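Local coordinates for uncharacterized protein (Deinococcus radiodurans, PDB 3GG7) that is of unknown function but binds manganese and, as a TatD-type member of the metal-dependent hydrolases, probably cleaves ester bonds, at residues 4-9 with 193-199; 118-124 with 142-148. All coordinates share one frame; numbering follows the deposited sequence.

Both interactions belong to the TIM-barrel fold of the TatD-type family. Interaction 1 joins the first strand, 4-8, to the loop after strand 191-193, so it brings the two ends of the barrel together. Interaction 2 lies inside the loop that this closes, and pairs the neighbouring strands 119-124 and 143-148. Their centres are about 15 Å apart, yet the C-terminal ends of the strands meet at the metal site. There Ser122 pairs with His7, and His148 with Glu194, probably by hydrogen bonds. Interaction 1 supplies three of the four protein ligands of the manganese. Interaction 2 carries His124 and His148, predicted to bind a second metal.

Interaction 1: 4-9 with 193-199; sequences IDFHVH and TETDGPF. With MN (manganese (II) ion), chain B.
Asp5 and His7 both hold CG anti to the backbone N (chi1 -180° and 179°), which brings the Asp5 carboxylate to Thr195 and the His7 ring to Asp196. Thr195 OG1 donates to Asp5 OD2 on its syn side, at 2.6 Å. Asp5 OD1 takes two backbone N-H groups, from Thr195 and from His7, on opposite faces of the carboxylate. The bond from His7 N closes an Asx turn. Together the bonds fix the rotation of the carboxylate. Thr195 OG1 also accepts from Gly197 N, an ST turn that spans Asp196.

Manganese is bound by His7 NE2 and His9 NE2, both at 2.1 Å, and by Asp196 OD1 at 2.2 Å. The other ring nitrogen of His7, ND1, hydrogen-bonds to Ser122 OG. Asp196 OD1 lies at the edge of both imidazoles, near their planes. Glu86 and a water complete the site. That water donates to Asp196 OD2 at 2.6 Å. The edge of Phe199 meets a face of the His9 ring in a T-shaped stack, centroids 4.7 Å apart. The backbone of His9 is held by its N-H bond to Gly197 O. At the other end Thr193 OG1 donates to Ile4 O.

This seam closes the barrel between its first and last strands. Strand 29-32 pairs with 4-8 on its other side, while helices 212-223 and 227-243 pack against Thr193.

Interaction 2: 118-124 with 142-148; sequences GRILSIH and SGTPILH
Strands 119-124 and 143-148 run parallel, their axes 4.7 Å apart at closest and inclined by 32°, with six backbone hydrogen bonds from Arg119 N to Ser142 O through to His148 N to Ile123 O. Gly143 fits close against the first strand, where a side chain would clash with Arg119 O.

Leu121, Ile123, Pro145 and Leu147 share one face of the sheet. Ile123 has CG1 anti to its carbonyl carbon (chi1 -62°), and its extended end sets CD1 alongside the Pro145 ring, 3.6 Å from Pro145 CB. Its other branch, CG2, approaches Leu147 CD2 at 4.1 Å. Cutting Ile123 back to an alanine would probably open a gap beside Pro145 and Leu147, since both branches that meet them would be gone.

Ile120, Ser122 and Ile146 lie on the opposite face. Ile146 CD1 meets Ile120 CG2 at 3.7 Å. Ser122 OG sits 3.8 Å from His148 CB, but its hydrogen bond is to His7. At the C-terminal end His124 ND1 and His148 NE2 come within 4.3 Å. His124 ND1 hydrogen-bonds to Glu86 and His124 NE2 to Asp90, while His148 ND1 hydrogen-bonds to Glu194. Both histidines are predicted to bind a second metal, and with Glu86 they may form a metal site that is empty here. A water bridges Ile123 O and His148 O.

Helix 129-138 connects the strands in a beta-alpha-beta unit. Strand 83-88 borders 119-124, strand 166-169 borders 143-148, and Leu241 of helix 227-243 packs on Ile120 and Ile146.

Interaction 1: 4-9 with 193-199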
ATOM      1  N   ILE A   4      11.935  -3.870   4.318  1.00 22.94           N
ATOM      2  CA  ILE A   4      10.476  -3.989   4.258  1.00 22.68           C
ATOM      3  C   ILE A   4       9.938  -3.381   2.972  1.00 21.60           C
ATOM      4  O   ILE A   4      10.261  -2.236   2.645  1.00 21.30           O
ATOM      5  CB  ILE A   4       9.794  -3.248   5.403  1.00 23.78           C
ATOM      6  CG1 ILE A   4      10.353  -3.669   6.760  1.00 26.77           C
ATOM      7  CG2 ILE A   4       8.275  -3.478   5.338  1.00 25.72           C
ATOM      8  CD1 ILE A   4      10.173  -5.054   7.076  1.00 29.63           C
ATOM      9  N   ASP A   5       9.111  -4.130   2.233  1.00 20.30           N
ATOM     10  CA  ASP A   5       8.431  -3.614   1.043  1.00 20.06           C
ATOM     11  C   ASP A   5       6.937  -3.713   1.355  1.00 20.11           C
ATOM     12  O   ASP A   5       6.337  -4.788   1.200  1.00 19.74           O
ATOM     13  CB  ASP A   5       8.744  -4.425  -0.223  1.00 20.92           C
ATOM     14  CG  ASP A   5       8.036  -3.880  -1.454  1.00 20.65           C
ATOM     15  OD1 ASP A   5       7.125  -3.006  -1.340  1.00 19.96           O
ATOM     16  OD2 ASP A   5       8.384  -4.305  -2.572  1.00 22.60           O
ATOM     17  N   PHE A   6       6.342  -2.611   1.793  1.00 19.19           N
ATOM     18  CA  PHE A   6       5.003  -2.665   2.334  1.00 18.74           C
ATOM     19  C   PHE A   6       3.904  -2.371   1.308  1.00 18.77           C
ATOM     20  O   PHE A   6       2.804  -1.995   1.684  1.00 20.08           O
ATOM     21  CB  PHE A   6       4.872  -1.767   3.575  1.00 19.17           C
ATOM     22  CG  PHE A   6       4.060  -2.386   4.669  1.00 18.96           C
ATOM     23  CD1 PHE A   6       4.581  -3.458   5.370  1.00 19.73           C
ATOM     24  CD2 PHE A   6       2.771  -1.970   4.961  1.00 20.41           C
ATOM     25  CE1 PHE A   6       3.849  -4.053   6.362  1.00 24.06           C
ATOM     26  CE2 PHE A   6       2.037  -2.593   5.961  1.00 21.95           C
ATOM     27  CZ  PHE A   6       2.586  -3.600   6.667  1.00 22.83           C
ATOM     28  N   HIS A   7       4.161  -2.641   0.038  1.00 17.63           N
ATOM     29  CA  HIS A   7       3.131  -2.657  -0.984  1.00 17.99           C
ATOM     30  C   HIS A   7       3.740  -3.188  -2.261  1.00 18.23           C
ATOM     31  O   HIS A   7       4.428  -2.452  -2.984  1.00 19.61           O
ATOM     32  CB  HIS A   7       2.571  -1.253  -1.209  1.00 17.26           C
ATOM     33  CG  HIS A   7       1.512  -1.173  -2.264  1.00 17.03           C
ATOM     34  ND1 HIS A   7       0.184  -1.004  -1.960  1.00 17.18           N
ATOM     35  CD2 HIS A   7       1.582  -1.251  -3.624  1.00 18.21           C
ATOM     36  CE1 HIS A   7      -0.519  -0.967  -3.081  1.00 18.19           C
ATOM     37  NE2 HIS A   7       0.302  -1.092  -4.102  1.00 19.02           N
ATOM     38  N   VAL A   8       3.469  -4.461  -2.551  1.00 17.20           N
ATOM     39  CA  VAL A   8       3.977  -5.104  -3.747  1.00 18.32           C
ATOM     40  C   VAL A   8       3.002  -6.165  -4.266  1.00 18.78           C
ATOM     41  O   VAL A   8       2.340  -6.841  -3.485  1.00 18.83           O
ATOM     42  CB  VAL A   8       5.396  -5.653  -3.516  1.00 18.50           C
ATOM     43  CG1 VAL A   8       5.430  -6.740  -2.391  1.00 18.82           C
ATOM     44  CG2 VAL A   8       6.009  -6.191  -4.803  1.00 20.28           C
ATOM     45  N   HIS A   9       2.906  -6.275  -5.589  1.00 18.23           N
ATOM     46  CA  HIS A   9       1.989  -7.203  -6.231  1.00 17.72           C
ATOM     47  C   HIS A   9       2.718  -8.481  -6.581  1.00 17.98           C
ATOM     48  O   HIS A   9       3.026  -8.719  -7.756  1.00 18.85           O
ATOM     49  CB  HIS A   9       1.356  -6.568  -7.469  1.00 18.14           C
ATOM     50  CG  HIS A   9       0.596  -5.311  -7.170  1.00 17.97           C
ATOM     51  ND1 HIS A   9      -0.776  -5.290  -7.035  1.00 17.82           N
ATOM     52  CD2 HIS A   9       1.009  -4.034  -6.990  1.00 18.66           C
ATOM     53  CE1 HIS A   9      -1.171  -4.059  -6.764  1.00 18.74           C
ATOM     54  NE2 HIS A   9      -0.112  -3.271  -6.748  1.00 18.78           N
ATOM     55  N   THR A 193       8.423   1.914   3.702  1.00 21.90           N
ATOM     56  CA  THR A 193       9.030   1.804   2.385  1.00 21.01           C
ATOM     57  C   THR A 193       8.240   0.792   1.537  1.00 20.99           C
ATOM     58  O   THR A 193       7.718  -0.158   2.075  1.00 21.22           O
ATOM     59  CB  THR A 193      10.505   1.369   2.500  1.00 21.40           C
ATOM     60  OG1 THR A 193      10.626   0.267   3.399  1.00 20.96           O
ATOM     61  CG2 THR A 193      11.390   2.521   3.030  1.00 22.94           C
ATOM     62  N   GLU A 194       8.201   0.997   0.224  1.00 19.96           N
ATOM     63  CA  GLU A 194       7.519   0.081  -0.722  1.00 20.21           C
ATOM     64  C   GLU A 194       8.232   0.087  -2.064  1.00 20.39           C
ATOM     65  O   GLU A 194       9.073   0.961  -2.304  1.00 20.31           O
ATOM     66  CB  GLU A 194       6.061   0.516  -0.946  1.00 19.79           C
ATOM     67  CG  GLU A 194       5.897   1.861  -1.690  1.00 19.65           C
ATOM     68  CD  GLU A 194       4.456   2.124  -2.171  1.00 20.54           C
ATOM     69  OE1 GLU A 194       3.521   2.032  -1.354  1.00 22.36           O
ATOM     70  OE2 GLU A 194       4.276   2.382  -3.382  1.00 23.87           O
ATOM     71  N   THR A 195       7.897  -0.845  -2.956  1.00 19.64           N
ATOM     72  CA  THR A 195       8.252  -0.750  -4.368  1.00 20.66           C
ATOM     73  C   THR A 195       7.065  -0.585  -5.325  1.00 20.37           C
ATOM     74  O   THR A 195       7.201   0.012  -6.374  1.00 20.98           O
ATOM     75  CB  THR A 195       9.041  -1.952  -4.891  1.00 21.65           C
ATOM     76  OG1 THR A 195       8.227  -3.143  -4.838  1.00 21.66           O
ATOM     77  CG2 THR A 195      10.349  -2.145  -4.120  1.00 21.22           C
ATOM     78  N   ASP A 196       5.919  -1.189  -5.007  1.00 19.71           N
ATOM     79  CA  ASP A 196       4.838  -1.319  -5.964  1.00 20.34           C
ATOM     80  C   ASP A 196       5.256  -2.092  -7.230  1.00 20.06           C
ATOM     81  O   ASP A 196       4.704  -1.856  -8.323  1.00 21.27           O
ATOM     82  CB  ASP A 196       4.230   0.035  -6.353  1.00 20.22           C
ATOM     83  CG  ASP A 196       2.805  -0.093  -6.886  1.00 20.88           C
ATOM     84  OD1 ASP A 196       2.108  -1.070  -6.524  1.00 19.61           O
ATOM     85  OD2 ASP A 196       2.373   0.799  -7.659  1.00 20.77           O
ATOM     86  N   GLY A 197       6.207  -3.015  -7.103  1.00 20.41           N
ATOM     87  CA  GLY A 197       6.516  -3.907  -8.212  1.00 21.13           C
ATOM     88  C   GLY A 197       5.306  -4.771  -8.507  1.00 22.11           C
ATOM     89  O   GLY A 197       4.492  -5.033  -7.617  1.00 21.08           O
ATOM     90  N   PRO A 198       5.141  -5.222  -9.757  1.00 23.10           N
ATOM     91  CA  PRO A 198       5.957  -4.900 -10.949  1.00 24.24           C
ATOM     92  C   PRO A 198       5.456  -3.657 -11.707  1.00 25.31           C
ATOM     93  O   PRO A 198       5.946  -3.368 -12.809  1.00 27.76           O
ATOM     94  CB  PRO A 198       5.784  -6.161 -11.805  1.00 24.47           C
ATOM     95  CG  PRO A 198       4.394  -6.584 -11.541  1.00 24.30           C
ATOM     96  CD  PRO A 198       4.087  -6.204 -10.084  1.00 22.71           C
ATOM     97  N   PHE A 199       4.482  -2.940 -11.148  1.00 26.72           N
ATOM     98  CA  PHE A 199       3.934  -1.732 -11.780  1.00 27.51           C
ATOM     99  C   PHE A 199       4.972  -0.638 -11.942  1.00 28.03           C
ATOM    100  O   PHE A 199       5.100  -0.022 -13.018  1.00 28.26           O
ATOM    101  CB  PHE A 199       2.784  -1.173 -10.953  1.00 28.09           C
ATOM    102  CG  PHE A 199       1.497  -1.903 -11.122  1.00 30.29           C
ATOM    103  CD1 PHE A 199       0.919  -2.024 -12.376  1.00 31.94           C
ATOM    104  CD2 PHE A 199       0.815  -2.406 -10.029  1.00 31.45           C
ATOM    105  CE1 PHE A 199      -0.294  -2.682 -12.537  1.00 33.12           C
ATOM    106  CE2 PHE A 199      -0.403  -3.067 -10.187  1.00 32.62           C
ATOM    107  CZ  PHE A 199      -0.957  -3.201 -11.430  1.00 33.53           C
TER
HETATM  108 MN    MN B 253      -0.086  -1.252  -6.172  1.00 16.50          MN
HETATM  109  O   HOH W   1      12.907  -1.202   4.625  1.00 24.39           O
HETATM  110  O   HOH W   2      -0.212   0.419  -7.331  1.00 22.24           O

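Interaction 2: 118-124 with 142-148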
ATOM      1  N   GLY A 118     -11.807  -2.964  12.260  1.00 25.53           N
ATOM      2  CA  GLY A 118     -10.732  -2.132  11.721  1.00 24.75           C
ATOM      3  C   GLY A 118      -9.632  -2.973  11.095  1.00 23.49           C
ATOM      4  O   GLY A 118      -9.376  -4.096  11.514  1.00 23.23           O
ATOM      5  N   ARG A 119      -8.999  -2.416  10.068  1.00 22.71           N
ATOM      6  CA  ARG A 119      -7.881  -3.075   9.376  1.00 21.50           C
ATOM      7  C   ARG A 119      -6.786  -2.064   9.051  1.00 21.78           C
ATOM      8  O   ARG A 119      -7.016  -0.839   9.063  1.00 22.47           O
ATOM      9  CB  ARG A 119      -8.375  -3.717   8.055  1.00 21.39           C
ATOM     10  CG  ARG A 119      -9.368  -4.865   8.220  1.00 20.62           C
ATOM     11  CD  ARG A 119      -8.684  -6.059   8.852  1.00 20.60           C
ATOM     12  NE  ARG A 119      -9.501  -7.258   8.936  1.00 21.48           N
ATOM     13  CZ  ARG A 119     -10.340  -7.540   9.930  1.00 22.73           C
ATOM     14  NH1 ARG A 119     -10.584  -6.654  10.895  1.00 23.80           N
ATOM     15  NH2 ARG A 119     -11.007  -8.685   9.931  1.00 22.90           N
ATOM     16  N   ILE A 120      -5.606  -2.578   8.742  1.00 19.91           N
ATOM     17  CA  ILE A 120      -4.501  -1.796   8.212  1.00 20.02           C
ATOM     18  C   ILE A 120      -4.731  -1.741   6.700  1.00 19.97           C
ATOM     19  O   ILE A 120      -4.835  -2.784   6.050  1.00 19.91           O
ATOM     20  CB  ILE A 120      -3.157  -2.445   8.551  1.00 20.30           C
ATOM     21  CG1 ILE A 120      -2.898  -2.388  10.065  1.00 22.28           C
ATOM     22  CG2 ILE A 120      -2.035  -1.788   7.758  1.00 20.86           C
ATOM     23  CD1 ILE A 120      -1.783  -3.343  10.517  1.00 24.14           C
ATOM     24  N   LEU A 121      -4.850  -0.536   6.149  1.00 20.08           N
ATOM     25  CA  LEU A 121      -5.273  -0.329   4.758  1.00 20.77           C
ATOM     26  C   LEU A 121      -4.097   0.212   3.950  1.00 19.49           C
ATOM     27  O   LEU A 121      -3.440   1.181   4.369  1.00 20.62           O
ATOM     28  CB  LEU A 121      -6.402   0.703   4.699  1.00 21.61           C
ATOM     29  CG  LEU A 121      -7.446   0.615   5.807  1.00 25.88           C
ATOM     30  CD1 LEU A 121      -8.329   1.840   5.739  1.00 27.43           C
ATOM     31  CD2 LEU A 121      -8.240  -0.645   5.688  1.00 27.46           C
ATOM     32  N   SER A 122      -3.844  -0.373   2.777  1.00 19.04           N
ATOM     33  CA  SER A 122      -2.865   0.159   1.825  1.00 18.58           C
ATOM     34  C   SER A 122      -3.649   0.732   0.651  1.00 18.88           C
ATOM     35  O   SER A 122      -4.280  -0.004  -0.141  1.00 19.11           O
ATOM     36  CB  SER A 122      -1.878  -0.914   1.387  1.00 18.52           C
ATOM     37  OG  SER A 122      -0.896  -0.351   0.564  1.00 17.95           O
ATOM     38  N   ILE A 123      -3.642   2.058   0.544  1.00 18.89           N
ATOM     39  CA  ILE A 123      -4.625   2.795  -0.230  1.00 18.53           C
ATOM     40  C   ILE A 123      -4.017   3.536  -1.435  1.00 19.04           C
ATOM     41  O   ILE A 123      -3.013   4.234  -1.302  1.00 20.20           O
ATOM     42  CB  ILE A 123      -5.354   3.808   0.696  1.00 19.29           C
ATOM     43  CG1 ILE A 123      -6.097   3.073   1.793  1.00 19.52           C
ATOM     44  CG2 ILE A 123      -6.328   4.716  -0.103  1.00 19.32           C
ATOM     45  CD1 ILE A 123      -6.568   4.012   2.923  1.00 24.30           C
ATOM     46  N   HIS A 124      -4.675   3.354  -2.584  1.00 18.91           N
ATOM     47  CA  HIS A 124      -4.446   4.068  -3.845  1.00 18.42           C
ATOM     48  C   HIS A 124      -5.204   5.382  -3.817  1.00 18.52           C
ATOM     49  O   HIS A 124      -6.387   5.400  -3.461  1.00 18.90           O
ATOM     50  CB  HIS A 124      -5.004   3.181  -4.972  1.00 18.32           C
ATOM     51  CG  HIS A 124      -4.666   3.618  -6.357  1.00 21.25           C
ATOM     52  ND1 HIS A 124      -3.706   2.992  -7.122  1.00 24.27           N
ATOM     53  CD2 HIS A 124      -5.222   4.560  -7.154  1.00 21.73           C
ATOM     54  CE1 HIS A 124      -3.632   3.569  -8.310  1.00 25.17           C
ATOM     55  NE2 HIS A 124      -4.562   4.509  -8.366  1.00 23.83           N
ATOM     56  N   SER A 142     -12.573   2.578  10.276  1.00 26.83           N
ATOM     57  CA  SER A 142     -12.177   1.562   9.290  1.00 26.11           C
ATOM     58  C   SER A 142     -10.772   1.010   9.547  1.00 25.47           C
ATOM     59  O   SER A 142     -10.419  -0.080   9.066  1.00 24.32           O
ATOM     60  CB  SER A 142     -12.274   2.111   7.867  1.00 26.46           C
ATOM     61  OG  SER A 142     -11.526   3.291   7.726  1.00 26.07           O
ATOM     62  N   GLY A 143      -9.972   1.753  10.296  1.00 25.01           N
ATOM     63  CA  GLY A 143      -8.670   1.297  10.733  1.00 24.64           C
ATOM     64  C   GLY A 143      -7.589   2.316  10.471  1.00 24.50           C
ATOM     65  O   GLY A 143      -7.834   3.526  10.557  1.00 25.82           O
ATOM     66  N   THR A 144      -6.377   1.838  10.188  1.00 22.41           N
ATOM     67  CA  THR A 144      -5.200   2.690  10.008  1.00 22.89           C
ATOM     68  C   THR A 144      -4.889   2.818   8.529  1.00 21.90           C
ATOM     69  O   THR A 144      -4.535   1.815   7.895  1.00 20.98           O
ATOM     70  CB  THR A 144      -3.955   2.138  10.741  1.00 23.73           C
ATOM     71  OG1 THR A 144      -4.273   2.006  12.128  1.00 26.01           O
ATOM     72  CG2 THR A 144      -2.720   3.079  10.555  1.00 25.23           C
ATOM     73  N   PRO A 145      -5.043   4.019   7.955  1.00 21.12           N
ATOM     74  CA  PRO A 145      -4.855   4.174   6.518  1.00 21.94           C
ATOM     75  C   PRO A 145      -3.432   4.482   6.145  1.00 21.00           C
ATOM     76  O   PRO A 145      -2.834   5.441   6.654  1.00 22.49           O
ATOM     77  CB  PRO A 145      -5.757   5.363   6.167  1.00 21.60           C
ATOM     78  CG  PRO A 145      -5.879   6.171   7.427  1.00 22.76           C
ATOM     79  CD  PRO A 145      -5.574   5.246   8.585  1.00 21.36           C
ATOM     80  N   ILE A 146      -2.864   3.688   5.249  1.00 19.98           N
ATOM     81  CA  ILE A 146      -1.573   3.996   4.681  1.00 19.25           C
ATOM     82  C   ILE A 146      -1.780   4.483   3.265  1.00 19.88           C
ATOM     83  O   ILE A 146      -2.338   3.758   2.426  1.00 20.35           O
ATOM     84  CB  ILE A 146      -0.672   2.742   4.593  1.00 19.19           C
ATOM     85  CG1 ILE A 146      -0.577   2.038   5.944  1.00 19.62           C
ATOM     86  CG2 ILE A 146       0.707   3.146   4.095  1.00 20.44           C
ATOM     87  CD1 ILE A 146       0.007   0.590   5.835  1.00 21.45           C
ATOM     88  N   LEU A 147      -1.313   5.684   2.970  1.00 19.64           N
ATOM     89  CA  LEU A 147      -1.391   6.174   1.626  1.00 19.70           C
ATOM     90  C   LEU A 147      -0.167   5.706   0.887  1.00 19.83           C
ATOM     91  O   LEU A 147       0.962   6.118   1.153  1.00 20.56           O
ATOM     92  CB  LEU A 147      -1.531   7.709   1.613  1.00 19.91           C
ATOM     93  CG  LEU A 147      -2.773   8.178   2.349  1.00 20.92           C
ATOM     94  CD1 LEU A 147      -2.847   9.700   2.213  1.00 23.56           C
ATOM     95  CD2 LEU A 147      -4.028   7.554   1.810  1.00 24.14           C
ATOM     96  N   HIS A 148      -0.395   4.805  -0.064  1.00 20.05           N
ATOM     97  CA  HIS A 148       0.685   4.219  -0.849  1.00 20.04           C
ATOM     98  C   HIS A 148       1.009   5.130  -2.049  1.00 21.26           C
ATOM     99  O   HIS A 148       0.108   5.641  -2.714  1.00 20.80           O
ATOM    100  CB  HIS A 148       0.289   2.790  -1.255  1.00 20.61           C
ATOM    101  CG  HIS A 148       0.301   2.535  -2.728  1.00 18.78           C
ATOM    102  ND1 HIS A 148       1.465   2.350  -3.441  1.00 20.74           N
ATOM    103  CD2 HIS A 148      -0.714   2.395  -3.615  1.00 22.48           C
ATOM    104  CE1 HIS A 148       1.162   2.136  -4.713  1.00 23.47           C
ATOM    105  NE2 HIS A 148      -0.151   2.167  -4.841  1.00 22.70           N
TER
HETATM  106  O   HOH W   3      -2.213   6.830  -1.703  1.00 20.92           O